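Local structure of alpha-acetolactate decarboxylase (Bacillus subtilis subsp. subtilis str. 168, 5XNE) at residues Phe95-Phe109 / Tyr190-Met203. The protein decarboxylates acetolactate to (R)-acetoin, releasing carbon dioxide in a step on the route from pyruvate to butanediol. Residues are numbered along the deposited sequence; the frame is centred on the assembly and turned at random.
Sequences FEKEINSMLPSRNLF and YVLEDCTVTISQKM
Phe95 drops from helix 92-100 into the angle where strand 190-192 turns the corner into strand 195-202, and side chains of both strands close around its ring. A chi1 of 179° turns the Phe95 ring away from its own backbone nitrogen, and Val197, coming from the opposite direction, sets CG2 at the edge of the ring, 3.6 Å from Phe95 CE1. The side chains of Leu192 and Tyr190 cross Phe95 at about a right angle; Leu192 CD1 lies 3.5 Å from Phe95 CD1, and Tyr190 OH 3.3 Å from Phe95 CD2, both oblique to the ring. Ile99, one helical turn on, lays its CG1 over one ring face, offset toward the rim, while Ile99 CG2 meets Ile199 CD1 tip to tip at 3.8 Å.

With chi1 at 54°, the Tyr190 ring tucks over its own backbone and comes beside the helix. Its hydroxyl donates to Glu96 OE2 at 3.2 Å, on the anti side of the carboxylate and 21° out of its plane. Glu96 OE1 forms a salt bridge with Arg92, so each oxygen of the buried carboxylate has a partner.

Beyond the helix, the extended Gln201 chain carries its amide to the loop, with Gln201 OE1 3.3 Å from Pro104 CG and CD against Leu108 CD1. Leu108 CD2 reaches the sulfur of the doubly bent Met203. Phe109 then forms an antiparallel hydrogen-bonded pair with Lys202: Lys202 N donates to Phe109 O at 2.8 Å, and the return bond is weak. Leu209 of the second subunit packs on Leu108 and Phe109. The helix thus packs across a beta corner, apolar through Phe95 and Ile99, polar at Glu96-Tyr190, its following loop leading into strand 109-115.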
# COMPACT_ATOMS: atom_id res chain seq x y z
N PHE B 95 -4.36 25.91 -7.71
CA PHE B 95 -5.19 24.80 -8.12
C PHE B 95 -5.12 23.63 -7.14
O PHE B 95 -6.14 23.08 -6.75
CB PHE B 95 -4.79 24.33 -9.52
CG PHE B 95 -5.58 23.15 -10.01
CD1 PHE B 95 -6.88 23.30 -10.46
CD2 PHE B 95 -5.02 21.88 -10.03
CE1 PHE B 95 -7.61 22.21 -10.91
CE2 PHE B 95 -5.74 20.78 -10.49
CZ PHE B 95 -7.03 20.95 -10.93
N GLU B 96 -3.90 23.26 -6.75
CA GLU B 96 -3.72 22.05 -5.96
C GLU B 96 -4.32 22.24 -4.58
O GLU B 96 -4.88 21.30 -4.01
CB GLU B 96 -2.24 21.67 -5.92
CG GLU B 96 -1.85 20.95 -7.21
CD GLU B 96 -0.42 20.48 -7.24
OE1 GLU B 96 0.28 20.63 -6.22
OE2 GLU B 96 -0.01 19.92 -8.30
N LYS B 97 -4.27 23.46 -4.07
CA LYS B 97 -4.92 23.72 -2.80
C LYS B 97 -6.42 23.91 -2.95
O LYS B 97 -7.18 23.61 -2.03
CB LYS B 97 -4.29 24.92 -2.09
CG LYS B 97 -2.79 24.85 -2.02
CD LYS B 97 -2.34 23.98 -0.86
CE LYS B 97 -0.87 23.57 -1.01
NZ LYS B 97 -0.44 23.48 -2.45
N GLU B 98 -6.88 24.37 -4.11
CA GLU B 98 -8.32 24.50 -4.31
C GLU B 98 -8.99 23.12 -4.41
O GLU B 98 -10.00 22.86 -3.75
CB GLU B 98 -8.63 25.34 -5.55
CG GLU B 98 -10.08 25.25 -6.01
CD GLU B 98 -10.58 26.54 -6.64
OE1 GLU B 98 -10.03 27.62 -6.32
OE2 GLU B 98 -11.52 26.48 -7.47
N ILE B 99 -8.41 22.25 -5.22
CA ILE B 99 -8.93 20.90 -5.38
C ILE B 99 -8.84 20.13 -4.07
O ILE B 99 -9.79 19.48 -3.65
CB ILE B 99 -8.18 20.12 -6.48
CG1 ILE B 99 -8.42 20.77 -7.84
CG2 ILE B 99 -8.59 18.65 -6.49
CD1 ILE B 99 -9.88 20.87 -8.23
N ASN B 100 -7.69 20.22 -3.40
CA ASN B 100 -7.46 19.42 -2.21
C ASN B 100 -8.49 19.71 -1.12
O ASN B 100 -8.90 18.82 -0.37
CB ASN B 100 -6.01 19.60 -1.70
CG ASN B 100 -5.76 20.94 -0.97
OD1 ASN B 100 -6.67 21.59 -0.45
ND2 ASN B 100 -4.50 21.35 -0.95
N SER B 101 -8.95 20.96 -1.07
CA SER B 101 -9.93 21.37 -0.07
C SER B 101 -11.33 20.83 -0.40
O SER B 101 -12.21 20.82 0.45
CB SER B 101 -9.97 22.89 0.05
OG SER B 101 -8.77 23.39 0.60
N MET B 102 -11.51 20.39 -1.64
CA MET B 102 -12.82 19.96 -2.15
C MET B 102 -12.99 18.43 -2.14
O MET B 102 -14.10 17.91 -2.26
CB MET B 102 -13.03 20.54 -3.55
CG MET B 102 -13.60 19.59 -4.60
SD MET B 102 -14.16 20.46 -6.08
CE MET B 102 -14.75 19.10 -7.08
N LEU B 103 -11.88 17.72 -1.98
CA LEU B 103 -11.93 16.26 -1.86
C LEU B 103 -12.73 15.85 -0.63
O LEU B 103 -12.60 16.49 0.42
CB LEU B 103 -10.53 15.68 -1.78
CG LEU B 103 -9.60 16.10 -2.92
CD1 LEU B 103 -8.18 15.85 -2.49
CD2 LEU B 103 -9.93 15.33 -4.17
N PRO B 104 -13.55 14.80 -0.75
CA PRO B 104 -14.29 14.24 0.39
C PRO B 104 -13.34 13.84 1.52
O PRO B 104 -13.69 13.92 2.69
CB PRO B 104 -14.98 13.01 -0.21
CG PRO B 104 -15.09 13.30 -1.66
CD PRO B 104 -13.87 14.10 -2.01
N SER B 105 -12.13 13.43 1.15
CA SER B 105 -11.16 12.99 2.15
C SER B 105 -9.74 12.96 1.57
O SER B 105 -9.54 12.54 0.43
CB SER B 105 -11.52 11.60 2.68
OG SER B 105 -10.49 11.08 3.51
N ARG B 106 -8.78 13.36 2.38
CA ARG B 106 -7.37 13.23 2.01
C ARG B 106 -6.84 11.81 2.24
O ARG B 106 -5.66 11.55 2.05
CB ARG B 106 -6.54 14.23 2.80
CG ARG B 106 -6.71 15.67 2.36
CD ARG B 106 -5.31 16.17 2.19
NE ARG B 106 -5.15 17.37 1.38
CZ ARG B 106 -3.97 17.97 1.24
NH1 ARG B 106 -2.90 17.45 1.85
NH2 ARG B 106 -3.83 19.05 0.51
N ASN B 107 -7.72 10.90 2.65
CA ASN B 107 -7.31 9.54 2.96
C ASN B 107 -7.73 8.53 1.90
O ASN B 107 -7.59 7.33 2.09
CB ASN B 107 -7.88 9.14 4.32
CG ASN B 107 -7.49 10.10 5.41
OD1 ASN B 107 -6.38 10.65 5.40
ND2 ASN B 107 -8.39 10.32 6.37
N LEU B 108 -8.26 9.04 0.79
CA LEU B 108 -8.70 8.19 -0.32
C LEU B 108 -7.83 8.41 -1.54
O LEU B 108 -7.03 9.33 -1.58
CB LEU B 108 -10.16 8.47 -0.68
CG LEU B 108 -11.16 8.34 0.46
CD1 LEU B 108 -12.56 8.68 -0.06
CD2 LEU B 108 -11.11 6.94 1.05
N PHE B 109 -7.97 7.54 -2.53
CA PHE B 109 -7.25 7.68 -3.81
C PHE B 109 -8.13 8.37 -4.84
O PHE B 109 -9.34 8.10 -4.90
CB PHE B 109 -6.82 6.31 -4.34
CG PHE B 109 -5.78 5.63 -3.50
CD1 PHE B 109 -6.13 4.97 -2.31
CD2 PHE B 109 -4.45 5.61 -3.90
CE1 PHE B 109 -5.15 4.34 -1.54
CE2 PHE B 109 -3.47 4.98 -3.13
CZ PHE B 109 -3.83 4.35 -1.96
N TYR B 190 2.70 24.04 -13.60
CA TYR B 190 1.76 24.45 -14.62
C TYR B 190 0.93 25.65 -14.19
O TYR B 190 0.77 25.90 -13.00
CB TYR B 190 0.83 23.29 -14.99
CG TYR B 190 0.10 22.68 -13.82
CD1 TYR B 190 0.71 21.70 -13.04
CD2 TYR B 190 -1.19 23.07 -13.50
CE1 TYR B 190 0.05 21.14 -11.97
CE2 TYR B 190 -1.86 22.51 -12.43
CZ TYR B 190 -1.24 21.53 -11.67
OH TYR B 190 -1.89 20.97 -10.61
N VAL B 191 0.44 26.39 -15.18
CA VAL B 191 -0.52 27.46 -14.94
C VAL B 191 -1.68 27.25 -15.89
O VAL B 191 -1.48 27.15 -17.10
CB VAL B 191 0.09 28.86 -15.16
CG1 VAL B 191 -0.98 29.93 -14.97
CG2 VAL B 191 1.26 29.08 -14.21
N LEU B 192 -2.88 27.16 -15.34
CA LEU B 192 -4.08 26.95 -16.13
C LEU B 192 -4.55 28.28 -16.68
O LEU B 192 -4.56 29.28 -15.97
CB LEU B 192 -5.20 26.30 -15.30
CG LEU B 192 -4.77 25.22 -14.30
CD1 LEU B 192 -5.95 24.63 -13.56
CD2 LEU B 192 -4.02 24.14 -14.99
N GLU B 193 -4.91 28.30 -17.95
CA GLU B 193 -5.57 29.47 -18.51
C GLU B 193 -7.07 29.27 -18.29
O GLU B 193 -7.74 30.11 -17.70
CB GLU B 193 -5.23 29.65 -19.99
CG GLU B 193 -5.88 30.87 -20.62
CD GLU B 193 -5.11 31.38 -21.82
OE1 GLU B 193 -4.02 30.83 -22.10
OE2 GLU B 193 -5.59 32.33 -22.48
N ASP B 194 -7.56 28.14 -18.77
CA ASP B 194 -8.90 27.68 -18.45
C ASP B 194 -8.98 26.18 -18.72
O ASP B 194 -8.38 25.69 -19.68
CB ASP B 194 -9.95 28.43 -19.27
CG ASP B 194 -9.81 28.19 -20.75
OD1 ASP B 194 -10.37 27.19 -21.25
OD2 ASP B 194 -9.14 29.00 -21.42
N CYS B 195 -9.71 25.46 -17.89
CA CYS B 195 -9.83 24.02 -18.08
C CYS B 195 -11.05 23.44 -17.39
O CYS B 195 -11.63 24.06 -16.50
CB CYS B 195 -8.57 23.30 -17.57
SG CYS B 195 -8.42 23.17 -15.75
N THR B 196 -11.44 22.25 -17.83
CA THR B 196 -12.41 21.44 -17.12
C THR B 196 -11.67 20.40 -16.29
O THR B 196 -10.72 19.77 -16.77
CB THR B 196 -13.41 20.76 -18.07
OG1 THR B 196 -14.27 19.88 -17.34
CG2 THR B 196 -12.68 19.97 -19.15
N VAL B 197 -12.09 20.25 -15.03
CA VAL B 197 -11.53 19.23 -14.15
C VAL B 197 -12.54 18.10 -13.96
O VAL B 197 -13.74 18.34 -13.82
CB VAL B 197 -11.16 19.79 -12.78
CG1 VAL B 197 -10.44 18.73 -11.94
CG2 VAL B 197 -10.27 21.01 -12.94
N THR B 198 -12.04 16.87 -13.97
CA THR B 198 -12.87 15.72 -13.68
C THR B 198 -12.09 14.85 -12.70
O THR B 198 -10.88 14.67 -12.86
CB THR B 198 -13.22 14.92 -14.95
OG1 THR B 198 -13.70 15.82 -15.96
CG2 THR B 198 -14.31 13.92 -14.66
N ILE B 199 -12.78 14.36 -11.67
CA ILE B 199 -12.14 13.59 -10.59
C ILE B 199 -12.89 12.28 -10.35
O ILE B 199 -14.13 12.24 -10.38
CB ILE B 199 -12.08 14.41 -9.29
CG1 ILE B 199 -11.29 15.71 -9.51
CG2 ILE B 199 -11.43 13.61 -8.16
CD1 ILE B 199 -11.20 16.60 -8.29
N SER B 200 -12.13 11.21 -10.13
CA SER B 200 -12.69 9.89 -9.90
C SER B 200 -12.17 9.35 -8.57
O SER B 200 -10.96 9.27 -8.36
CB SER B 200 -12.34 8.95 -11.05
OG SER B 200 -13.02 7.71 -10.96
N GLN B 201 -13.08 9.00 -7.66
CA GLN B 201 -12.71 8.57 -6.32
C GLN B 201 -12.62 7.04 -6.26
O GLN B 201 -13.50 6.34 -6.75
CB GLN B 201 -13.75 9.08 -5.30
CG GLN B 201 -13.60 8.52 -3.89
CD GLN B 201 -14.67 9.04 -2.96
OE1 GLN B 201 -14.83 10.25 -2.81
NE2 GLN B 201 -15.42 8.14 -2.34
N LYS B 202 -11.55 6.53 -5.65
CA LYS B 202 -11.37 5.08 -5.54
C LYS B 202 -11.15 4.63 -4.08
O LYS B 202 -10.40 5.28 -3.34
CB LYS B 202 -10.19 4.63 -6.42
CG LYS B 202 -10.39 4.87 -7.92
CD LYS B 202 -11.66 4.19 -8.41
CE LYS B 202 -11.89 4.38 -9.90
NZ LYS B 202 -11.84 5.80 -10.21
N MET B 203 -11.79 3.52 -3.70
CA MET B 203 -11.74 3.02 -2.32
C MET B 203 -10.79 1.84 -2.14
O MET B 203 -10.68 1.30 -1.04
CB MET B 203 -13.13 2.58 -1.84
CG MET B 203 -14.19 3.65 -1.93
SD MET B 203 -13.76 5.07 -0.93
CE MET B 203 -14.17 4.49 0.73